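Local structure of ornithine decarboxylase (Entamoeba histolytica, 4AIB) at residues F28-T33 with H268-L273; T101-N106 with I124-K129; L64-G69 with L89-E94. The protein probably catalyses the pyridoxal 5'-phosphate-dependent decarboxylation of L-ornithine to putrescine and carbon dioxide, the step that leads into the polyamines. One frame throughout, in Å; residues are numbered along the deposited sequence.

Near the N terminus the chain lays down strand 27-31, which pairs antiparallel with strand 267-281; contact 1 thus closes a loop of more than 230 residues and joins two distant strands within the sheet domain, with the parallel barrel strands lying between them in sequence. Inside that loop the other two contacts follow in series. Contact 3 closes first, joining helix 62-70 to the turn leaving helix 80-88 on the barrel's outside. Contact 2 closes next, joining the connection after strand 96-98 to helix 124-133. Contacts 1 and 3 touch where F31 and T33 meet L64 and L67, whereas contact 2 lies on the opposite side of the chain's centre from contact 1, their centres about 40 Å apart.

Contact 1: residues F28-T33 with H268-L273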
loop_
_atom_site.group_PDB
_atom_site.type_symbol
_atom_site.label_atom_id
_atom_site.label_comp_id
_atom_site.label_asym_id
_atom_site.label_seq_id
_atom_site.Cartn_x
_atom_site.Cartn_y
_atom_site.Cartn_z
ATOM N N PHE A 28 5.312 -18.095 -5.135
ATOM C CA PHE A 28 6.718 -17.857 -5.454
ATOM C C PHE A 28 6.892 -17.109 -6.776
ATOM O O PHE A 28 6.048 -17.204 -7.670
ATOM C CB PHE A 28 7.524 -19.167 -5.447
ATOM C CG PHE A 28 7.095 -20.163 -6.491
ATOM C CD1 PHE A 28 7.662 -20.148 -7.764
ATOM C CD2 PHE A 28 6.142 -21.132 -6.197
ATOM C CE1 PHE A 28 7.273 -21.068 -8.725
ATOM C CE2 PHE A 28 5.751 -22.057 -7.155
ATOM C CZ PHE A 28 6.320 -22.026 -8.419
ATOM N N TRP A 29 7.993 -16.370 -6.885
ATOM C CA TRP A 29 8.298 -15.587 -8.081
ATOM C C TRP A 29 9.240 -16.314 -8.997
ATOM O O TRP A 29 10.126 -17.039 -8.541
ATOM C CB TRP A 29 8.902 -14.243 -7.692
ATOM C CG TRP A 29 7.966 -13.344 -6.920
ATOM C CD1 TRP A 29 7.845 -13.230 -5.536
ATOM C CD2 TRP A 29 6.990 -12.391 -7.466
ATOM N NE1 TRP A 29 6.889 -12.302 -5.202
ATOM C CE2 TRP A 29 6.338 -11.762 -6.309
ATOM C CE3 TRP A 29 6.604 -12.010 -8.746
ATOM C CZ2 TRP A 29 5.349 -10.800 -6.455
ATOM C CZ3 TRP A 29 5.604 -11.039 -8.880
ATOM C CH2 TRP A 29 4.994 -10.449 -7.762
ATOM N N ILE A 30 9.053 -16.129 -10.302
ATOM C CA ILE A 30 9.983 -16.652 -11.301
ATOM C C ILE A 30 10.669 -15.491 -12.019
ATOM O O ILE A 30 10.013 -14.678 -12.673
ATOM C CB ILE A 30 9.298 -17.596 -12.318
ATOM C CG1 ILE A 30 8.770 -18.853 -11.615
ATOM C CG2 ILE A 30 10.267 -17.981 -13.432
ATOM C CD1 ILE A 30 7.939 -19.764 -12.497
ATOM N N PHE A 31 11.991 -15.420 -11.880
ATOM C CA PHE A 31 12.775 -14.350 -12.486
ATOM C C PHE A 31 13.152 -14.685 -13.929
ATOM O O PHE A 31 14.035 -15.511 -14.180
ATOM C CB PHE A 31 14.020 -14.047 -11.639
ATOM C CG PHE A 31 14.806 -12.855 -12.112
ATOM C CD1 PHE A 31 14.225 -11.592 -12.164
ATOM C CD2 PHE A 31 16.136 -12.993 -12.494
ATOM C CE1 PHE A 31 14.950 -10.492 -12.597
ATOM C CE2 PHE A 31 16.868 -11.897 -12.928
ATOM C CZ PHE A 31 16.273 -10.645 -12.979
ATOM N N ASP A 32 12.462 -14.041 -14.867
ATOM C CA ASP A 32 12.693 -14.245 -16.294
ATOM C C ASP A 32 13.835 -13.351 -16.767
ATOM O O ASP A 32 13.625 -12.187 -17.114
ATOM C CB ASP A 32 11.411 -13.957 -17.088
ATOM C CG ASP A 32 11.424 -14.568 -18.485
ATOM O OD1 ASP A 32 12.497 -15.001 -18.960
ATOM O OD2 ASP A 32 10.347 -14.615 -19.116
ATOM N N THR A 33 15.042 -13.909 -16.773
ATOM C CA THR A 33 16.248 -13.175 -17.158
ATOM C C THR A 33 16.212 -12.783 -18.636
ATOM O O THR A 33 16.589 -11.665 -18.994
ATOM C CB THR A 33 17.524 -13.991 -16.861
ATOM O OG1 THR A 33 17.384 -14.669 -15.608
ATOM C CG2 THR A 33 18.750 -13.095 -16.815
ATOM N N HIS A 268 7.376 -13.438 -12.819
ATOM C CA HIS A 268 6.140 -14.188 -12.990
ATOM C C HIS A 268 5.712 -14.736 -11.662
ATOM O O HIS A 268 6.468 -15.457 -11.005
ATOM C CB HIS A 268 6.322 -15.315 -14.002
ATOM C CG HIS A 268 6.848 -14.855 -15.343
ATOM N ND1 HIS A 268 6.094 -14.165 -16.216
ATOM C CD2 HIS A 268 8.096 -15.015 -15.941
ATOM C CE1 HIS A 268 6.819 -13.893 -17.317
ATOM N NE2 HIS A 268 8.044 -14.414 -17.147
ATOM N N LEU A 269 4.500 -14.382 -11.246
ATOM C CA LEU A 269 3.963 -14.823 -9.963
ATOM C C LEU A 269 3.240 -16.160 -10.108
ATOM O O LEU A 269 2.413 -16.327 -11.005
ATOM C CB LEU A 269 3.025 -13.757 -9.385
ATOM C CG LEU A 269 2.404 -13.977 -8.000
ATOM C CD1 LEU A 269 3.454 -13.945 -6.898
ATOM C CD2 LEU A 269 1.324 -12.940 -7.735
ATOM N N VAL A 270 3.570 -17.108 -9.229
ATOM C CA VAL A 270 2.911 -18.417 -9.199
ATOM C C VAL A 270 2.283 -18.637 -7.823
ATOM O O VAL A 270 2.947 -19.090 -6.889
ATOM C CB VAL A 270 3.880 -19.577 -9.524
ATOM C CG1 VAL A 270 3.112 -20.875 -9.733
ATOM C CG2 VAL A 270 4.715 -19.264 -10.756
ATOM N N SER A 271 0.998 -18.321 -7.709
ATOM C CA SER A 271 0.315 -18.341 -6.418
ATOM C C SER A 271 -0.473 -19.628 -6.168
ATOM O O SER A 271 -0.889 -20.308 -7.105
ATOM C CB SER A 271 -0.585 -17.111 -6.284
ATOM O OG SER A 271 0.174 -15.923 -6.438
ATOM N N SER A 272 -0.656 -19.954 -4.892
ATOM C CA SER A 272 -1.385 -21.151 -4.482
ATOM C C SER A 272 -2.781 -20.791 -3.982
ATOM O O SER A 272 -3.054 -19.629 -3.677
ATOM C CB SER A 272 -0.614 -21.886 -3.386
ATOM O OG SER A 272 -0.456 -21.060 -2.246
ATOM N N LEU A 273 -3.652 -21.793 -3.889
ATOM C CA LEU A 273 -5.022 -21.590 -3.424
ATOM C C LEU A 273 -5.242 -22.150 -2.024
ATOM O O LEU A 273 -4.858 -23.284 -1.728
ATOM C CB LEU A 273 -6.023 -22.213 -4.400
ATOM C CG LEU A 273 -6.111 -21.632 -5.814
ATOM C CD1 LEU A 273 -6.925 -22.557 -6.704
ATOM C CD2 LEU A 273 -6.702 -20.229 -5.808
#
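F28, W29 and I30 pair with V270, L269 and H268 as neighbouring antiparallel strands in the sheet domain of this class-II decarboxylase, which accompanies its TIM barrel. Four backbone hydrogen bonds hold the strands. F28 and V270 form one hydrogen-bonded pair, with V270 N 2.9 Å from F28 O; I30 and H268 form the next, with I30 N 2.8 Å from H268 O. Between them W29 and L269 are a non-hydrogen-bonded pair.

The apolar contacts fall on both faces of the sheet. On one, chi1 of F28 (63°) tucks the ring in over its own backbone and so across V270, whose CB sits 3.8 Å from the ring centroid in a CH-pi contact. I30 joins this patch through CD1, 3.7 Å from V270 CG2. Branched and aromatic side chains suit the face because helix 6-16 packs on it, with L15, F11 and I16 among its contributors. On the other, L269 places CD1 above the middle of the six-membered ring of W29, 3.6 Å from its centroid.

The polar contact lies where strand 27-31 ends. D32 is the N-cap of helix 33-46, with OD1 weakly bonded to G35 N, while the backbone N of N359 meets H268 ND1. The other ring nitrogen, H268 NE2, donates to D32 OD2 at 3.0 Å along a nearly straight bond (170°), the oxygen close to the imidazole plane.

Contact 2: residues T101-N106 with I124-K129; sequences TFKPYN and IDEVQK
E126 and K129 both start with CG anti to the backbone N, which sends their chains from helix 124-133 toward K103 and Y105; a bend at chi2 (78°) then turns the E126 carboxylate to the backbone of K103, and one at chi3 (-75°) swings K129 NZ to the same residue. E126 OE2 accepts K103 N at 2.8 Å, on the syn side but well out of the carboxylate plane, and also forms a salt bridge with K103 NZ at 3.3 Å. The K103 ammonium has its strongest partner in Q100 O and also hydrogen-bonds T119 OG1. E126 OE1 is left to K129 NZ, 2.9 Å away, which in turn donates to K103 O at 2.8 Å.

Y105, in the first turn of helix 105-114, crosses the K129 chain at about a right angle, its CE1 3.6 Å from K129 CG. The ammonium stands over the ring face, 5.0 Å from the centroid, as a long cation-pi contact. H274 O of the second subunit also accepts from K129 NZ, so this barrel connection reaches the dimer interface.

A glutamate between two lysines suits this buried place: each carboxylate oxygen meets one ammonium, an arrangement that would probably keep all three groups charged.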
loop_
_atom_site.group_PDB
_atom_site.type_symbol
_atom_site.label_atom_id
_atom_site.label_comp_id
_atom_site.label_asym_id
_atom_site.label_seq_id
_atom_site.Cartn_x
_atom_site.Cartn_y
_atom_site.Cartn_z
ATOM N N THR A 101 11.214 15.825 -6.882
ATOM C CA THR A 101 10.860 17.241 -6.985
ATOM C C THR A 101 11.020 17.972 -5.654
ATOM O O THR A 101 11.485 19.111 -5.620
ATOM C CB THR A 101 9.424 17.436 -7.517
ATOM O OG1 THR A 101 8.514 16.620 -6.770
ATOM C CG2 THR A 101 9.343 17.062 -8.989
ATOM N N PHE A 102 10.641 17.309 -4.564
ATOM C CA PHE A 102 10.796 17.871 -3.226
ATOM C C PHE A 102 11.579 16.925 -2.318
ATOM O O PHE A 102 11.049 15.926 -1.824
ATOM C CB PHE A 102 9.435 18.239 -2.625
ATOM C CG PHE A 102 8.724 19.338 -3.367
ATOM C CD1 PHE A 102 9.145 20.660 -3.252
ATOM C CD2 PHE A 102 7.634 19.053 -4.184
ATOM C CE1 PHE A 102 8.493 21.676 -3.932
ATOM C CE2 PHE A 102 6.978 20.066 -4.868
ATOM C CZ PHE A 102 7.408 21.379 -4.743
ATOM N N LYS A 103 12.848 17.263 -2.111
ATOM C CA LYS A 103 13.786 16.408 -1.392
ATOM C C LYS A 103 13.907 16.804 0.077
ATOM O O LYS A 103 13.946 17.996 0.394
ATOM C CB LYS A 103 15.166 16.470 -2.056
ATOM C CG LYS A 103 15.184 16.017 -3.509
ATOM C CD LYS A 103 16.448 16.457 -4.235
ATOM C CE LYS A 103 16.372 17.901 -4.712
ATOM N NZ LYS A 103 15.376 18.092 -5.805
ATOM N N PRO A 104 13.958 15.805 0.982
ATOM C CA PRO A 104 14.280 16.072 2.384
ATOM C C PRO A 104 15.708 16.592 2.498
ATOM O O PRO A 104 16.587 16.148 1.753
ATOM C CB PRO A 104 14.160 14.695 3.045
ATOM C CG PRO A 104 13.287 13.903 2.133
ATOM C CD PRO A 104 13.635 14.385 0.758
ATOM N N TYR A 105 15.930 17.530 3.416
ATOM C CA TYR A 105 17.229 18.190 3.558
ATOM C C TYR A 105 18.357 17.208 3.871
ATOM O O TYR A 105 19.416 17.258 3.244
ATOM C CB TYR A 105 17.170 19.286 4.626
ATOM C CG TYR A 105 16.151 20.371 4.359
ATOM C CD1 TYR A 105 16.455 21.450 3.534
ATOM C CD2 TYR A 105 14.884 20.323 4.942
ATOM C CE1 TYR A 105 15.527 22.450 3.292
ATOM C CE2 TYR A 105 13.947 21.318 4.703
ATOM C CZ TYR A 105 14.275 22.377 3.878
ATOM O OH TYR A 105 13.356 23.369 3.634
ATOM N N ASN A 106 18.115 16.314 4.830
ATOM C CA ASN A 106 19.096 15.302 5.229
ATOM C C ASN A 106 19.501 14.365 4.093
ATOM O O ASN A 106 20.670 13.985 3.977
ATOM C CB ASN A 106 18.589 14.500 6.435
ATOM C CG ASN A 106 17.190 13.951 6.230
ATOM O OD1 ASN A 106 16.986 12.987 5.493
ATOM N ND2 ASN A 106 16.216 14.559 6.893
ATOM N N ILE A 124 10.531 27.273 -6.961
ATOM C CA ILE A 124 11.531 28.285 -6.603
ATOM C C ILE A 124 12.233 27.949 -5.277
ATOM O O ILE A 124 13.401 28.294 -5.080
ATOM C CB ILE A 124 10.920 29.714 -6.577
ATOM C CG1 ILE A 124 12.013 30.782 -6.425
ATOM C CG2 ILE A 124 9.857 29.849 -5.490
ATOM C CD1 ILE A 124 11.581 32.183 -6.808
ATOM N N ASP A 125 11.518 27.262 -4.388
ATOM C CA ASP A 125 12.052 26.884 -3.081
ATOM C C ASP A 125 13.139 25.813 -3.178
ATOM O O ASP A 125 14.139 25.878 -2.462
ATOM C CB ASP A 125 10.928 26.411 -2.153
ATOM C CG ASP A 125 11.424 26.075 -0.756
ATOM O OD1 ASP A 125 11.983 26.969 -0.085
ATOM O OD2 ASP A 125 11.266 24.911 -0.334
ATOM N N GLU A 126 12.938 24.838 -4.065
ATOM C CA GLU A 126 13.887 23.737 -4.245
ATOM C C GLU A 126 15.192 24.201 -4.893
ATOM O O GLU A 126 16.251 23.624 -4.642
ATOM C CB GLU A 126 13.257 22.606 -5.062
ATOM C CG GLU A 126 13.893 21.237 -4.847
ATOM C CD GLU A 126 13.446 20.557 -3.562
ATOM O OE1 GLU A 126 12.426 20.974 -2.974
ATOM O OE2 GLU A 126 14.114 19.591 -3.140
ATOM N N VAL A 127 15.101 25.235 -5.729
ATOM C CA VAL A 127 16.280 25.888 -6.301
ATOM C C VAL A 127 17.127 26.472 -5.168
ATOM O O VAL A 127 18.348 26.298 -5.139
ATOM C CB VAL A 127 15.892 27.001 -7.305
ATOM C CG1 VAL A 127 17.123 27.736 -7.814
ATOM C CG2 VAL A 127 15.114 26.426 -8.476
ATOM N N GLN A 128 16.457 27.151 -4.236
ATOM C CA GLN A 128 17.100 27.753 -3.069
ATOM C C GLN A 128 17.610 26.693 -2.094
ATOM O O GLN A 128 18.667 26.863 -1.483
ATOM C CB GLN A 128 16.129 28.700 -2.356
ATOM C CG GLN A 128 15.706 29.904 -3.186
ATOM C CD GLN A 128 14.527 30.654 -2.594
ATOM O OE1 GLN A 128 13.774 30.119 -1.779
ATOM N NE2 GLN A 128 14.355 31.903 -3.012
ATOM N N LYS A 129 16.846 25.608 -1.959
ATOM C CA LYS A 129 17.210 24.473 -1.108
ATOM C C LYS A 129 18.517 23.842 -1.582
ATOM O O LYS A 129 19.384 23.506 -0.772
ATOM C CB LYS A 129 16.087 23.429 -1.117
ATOM C CG LYS A 129 16.316 22.232 -0.202
ATOM C CD LYS A 129 15.286 21.133 -0.430
ATOM C CE LYS A 129 13.926 21.489 0.155
ATOM N NZ LYS A 129 12.894 20.472 -0.184
#

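Contact 3: residues L64-G69 with L89-E94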
loop_
_atom_site.group_PDB
_atom_site.type_symbol
_atom_site.label_atom_id
_atom_site.label_comp_id
_atom_site.label_asym_id
_atom_site.label_seq_id
_atom_site.Cartn_x
_atom_site.Cartn_y
_atom_site.Cartn_z
ATOM N N LEU A 64 17.169 -7.576 -10.421
ATOM C CA LEU A 64 16.678 -6.836 -11.585
ATOM C C LEU A 64 17.431 -5.520 -11.785
ATOM O O LEU A 64 17.796 -5.174 -12.911
ATOM C CB LEU A 64 15.168 -6.578 -11.460
ATOM C CG LEU A 64 14.457 -5.709 -12.508
ATOM C CD1 LEU A 64 14.496 -6.339 -13.894
ATOM C CD2 LEU A 64 13.022 -5.434 -12.085
ATOM N N VAL A 65 17.658 -4.802 -10.687
ATOM C CA VAL A 65 18.397 -3.537 -10.701
ATOM C C VAL A 65 19.845 -3.767 -11.153
ATOM O O VAL A 65 20.401 -2.964 -11.907
ATOM C CB VAL A 65 18.352 -2.837 -9.319
ATOM C CG1 VAL A 65 19.095 -1.511 -9.347
ATOM C CG2 VAL A 65 16.912 -2.608 -8.880
ATOM N N LYS A 66 20.432 -4.873 -10.700
ATOM C CA LYS A 66 21.785 -5.275 -11.088
ATOM C C LYS A 66 21.859 -5.635 -12.573
ATOM O O LYS A 66 22.755 -5.176 -13.282
ATOM C CB LYS A 66 22.254 -6.462 -10.233
ATOM C CG LYS A 66 23.700 -6.894 -10.443
ATOM C CD LYS A 66 24.664 -6.084 -9.588
ATOM C CE LYS A 66 26.052 -6.703 -9.585
ATOM N NZ LYS A 66 26.976 -5.988 -8.662
ATOM N N LEU A 67 20.910 -6.450 -13.028
ATOM C CA LEU A 67 20.884 -6.938 -14.408
ATOM C C LEU A 67 20.680 -5.814 -15.424
ATOM O O LEU A 67 21.341 -5.791 -16.465
ATOM C CB LEU A 67 19.809 -8.019 -14.574
ATOM C CG LEU A 67 19.630 -8.712 -15.930
ATOM C CD1 LEU A 67 20.827 -9.579 -16.294
ATOM C CD2 LEU A 67 18.361 -9.544 -15.906
ATOM N N LEU A 68 19.770 -4.891 -15.114
ATOM C CA LEU A 68 19.486 -3.750 -15.985
ATOM C C LEU A 68 20.693 -2.826 -16.130
ATOM O O LEU A 68 21.014 -2.387 -17.236
ATOM C CB LEU A 68 18.276 -2.962 -15.473
ATOM C CG LEU A 68 16.885 -3.559 -15.706
ATOM C CD1 LEU A 68 15.888 -2.947 -14.738
ATOM C CD2 LEU A 68 16.423 -3.367 -17.143
ATOM N N GLY A 69 21.358 -2.548 -15.010
ATOM C CA GLY A 69 22.547 -1.698 -14.989
ATOM C C GLY A 69 23.728 -2.295 -15.730
ATOM O O GLY A 69 24.496 -1.570 -16.370
ATOM N N LEU A 89 25.527 -1.707 -5.299
ATOM C CA LEU A 89 25.698 -2.716 -6.345
ATOM C C LEU A 89 26.929 -2.452 -7.221
ATOM O O LEU A 89 27.249 -3.245 -8.109
ATOM C CB LEU A 89 24.433 -2.835 -7.202
ATOM C CG LEU A 89 23.169 -3.418 -6.555
ATOM C CD1 LEU A 89 21.958 -3.174 -7.444
ATOM C CD2 LEU A 89 23.315 -4.903 -6.246
ATOM N N GLY A 90 27.611 -1.338 -6.963
ATOM C CA GLY A 90 28.869 -1.018 -7.637
ATOM C C GLY A 90 28.752 -0.065 -8.810
ATOM O O GLY A 90 29.751 0.240 -9.466
ATOM N N PHE A 91 27.536 0.407 -9.072
ATOM C CA PHE A 91 27.289 1.327 -10.179
ATOM C C PHE A 91 27.727 2.749 -9.837
ATOM O O PHE A 91 27.570 3.203 -8.700
ATOM C CB PHE A 91 25.815 1.299 -10.597
ATOM C CG PHE A 91 25.337 -0.053 -11.057
ATOM C CD1 PHE A 91 25.797 -0.601 -12.252
ATOM C CD2 PHE A 91 24.422 -0.776 -10.301
ATOM C CE1 PHE A 91 25.358 -1.848 -12.677
ATOM C CE2 PHE A 91 23.976 -2.021 -10.723
ATOM C CZ PHE A 91 24.446 -2.557 -11.912
ATOM N N ASN A 92 28.280 3.437 -10.834
ATOM C CA ASN A 92 28.811 4.790 -10.672
ATOM C C ASN A 92 27.708 5.835 -10.483
ATOM O O ASN A 92 26.700 5.801 -11.195
ATOM C CB ASN A 92 29.686 5.156 -11.876
ATOM C CG ASN A 92 30.677 6.262 -11.568
ATOM O OD1 ASN A 92 31.581 6.095 -10.747
ATOM N ND2 ASN A 92 30.518 7.400 -12.235
ATOM N N PRO A 93 27.898 6.769 -9.526
ATOM C CA PRO A 93 26.901 7.797 -9.199
ATOM C C PRO A 93 26.522 8.729 -10.354
ATOM O O PRO A 93 25.499 9.409 -10.270
ATOM C CB PRO A 93 27.572 8.599 -8.074
ATOM C CG PRO A 93 29.025 8.288 -8.183
ATOM C CD PRO A 93 29.070 6.863 -8.637
ATOM N N GLU A 94 27.336 8.761 -11.409
ATOM C CA GLU A 94 27.055 9.586 -12.590
ATOM C C GLU A 94 25.879 9.048 -13.406
ATOM O O GLU A 94 25.165 9.813 -14.058
ATOM C CB GLU A 94 28.298 9.715 -13.478
ATOM C CG GLU A 94 29.385 10.628 -12.922
ATOM C CD GLU A 94 29.000 12.100 -12.934
ATOM O OE1 GLU A 94 28.376 12.558 -13.916
ATOM O OE2 GLU A 94 29.333 12.806 -11.958
#
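This is a surface contact on the outside of the TIM barrel, in which V65, K66 and G69 of helix 62-70 receive L89 and F91 from the turn between helix 80-88 and strand 96-98. It joins two successive helices of the barrel's outer layer. L89 aims its forked end at the helix and straddles two residues: CD1 lies 3.8 Å from V65 CG1, and CD2 is as near to the CD methylene of K66. The long aliphatic chain of a lysine suits this role, since its methylenes can pack on leucine while the ammonium goes on to a backbone carbonyl.

F91 points its ring at the helix backbone. CZ approaches K66 O at 3.4 Å, with that oxygen at the ring edge and near its plane, and CE1 lies 3.5 Å from G69 C. Glycine fits at 69 because it presents bare backbone to the incoming ring; F75 and V86 of the same chain also touch F91.

Beyond the bend at its chi2 (85°), K66 runs extended and brings NZ 2.8 Å from L89 O. That carbonyl lies at the C-terminal end of helix 80-88, closed by a Schellman motif whose positive phi falls on G90. The ammonium therefore meets the negative end of the helix dipole, which probably strengthens the bond.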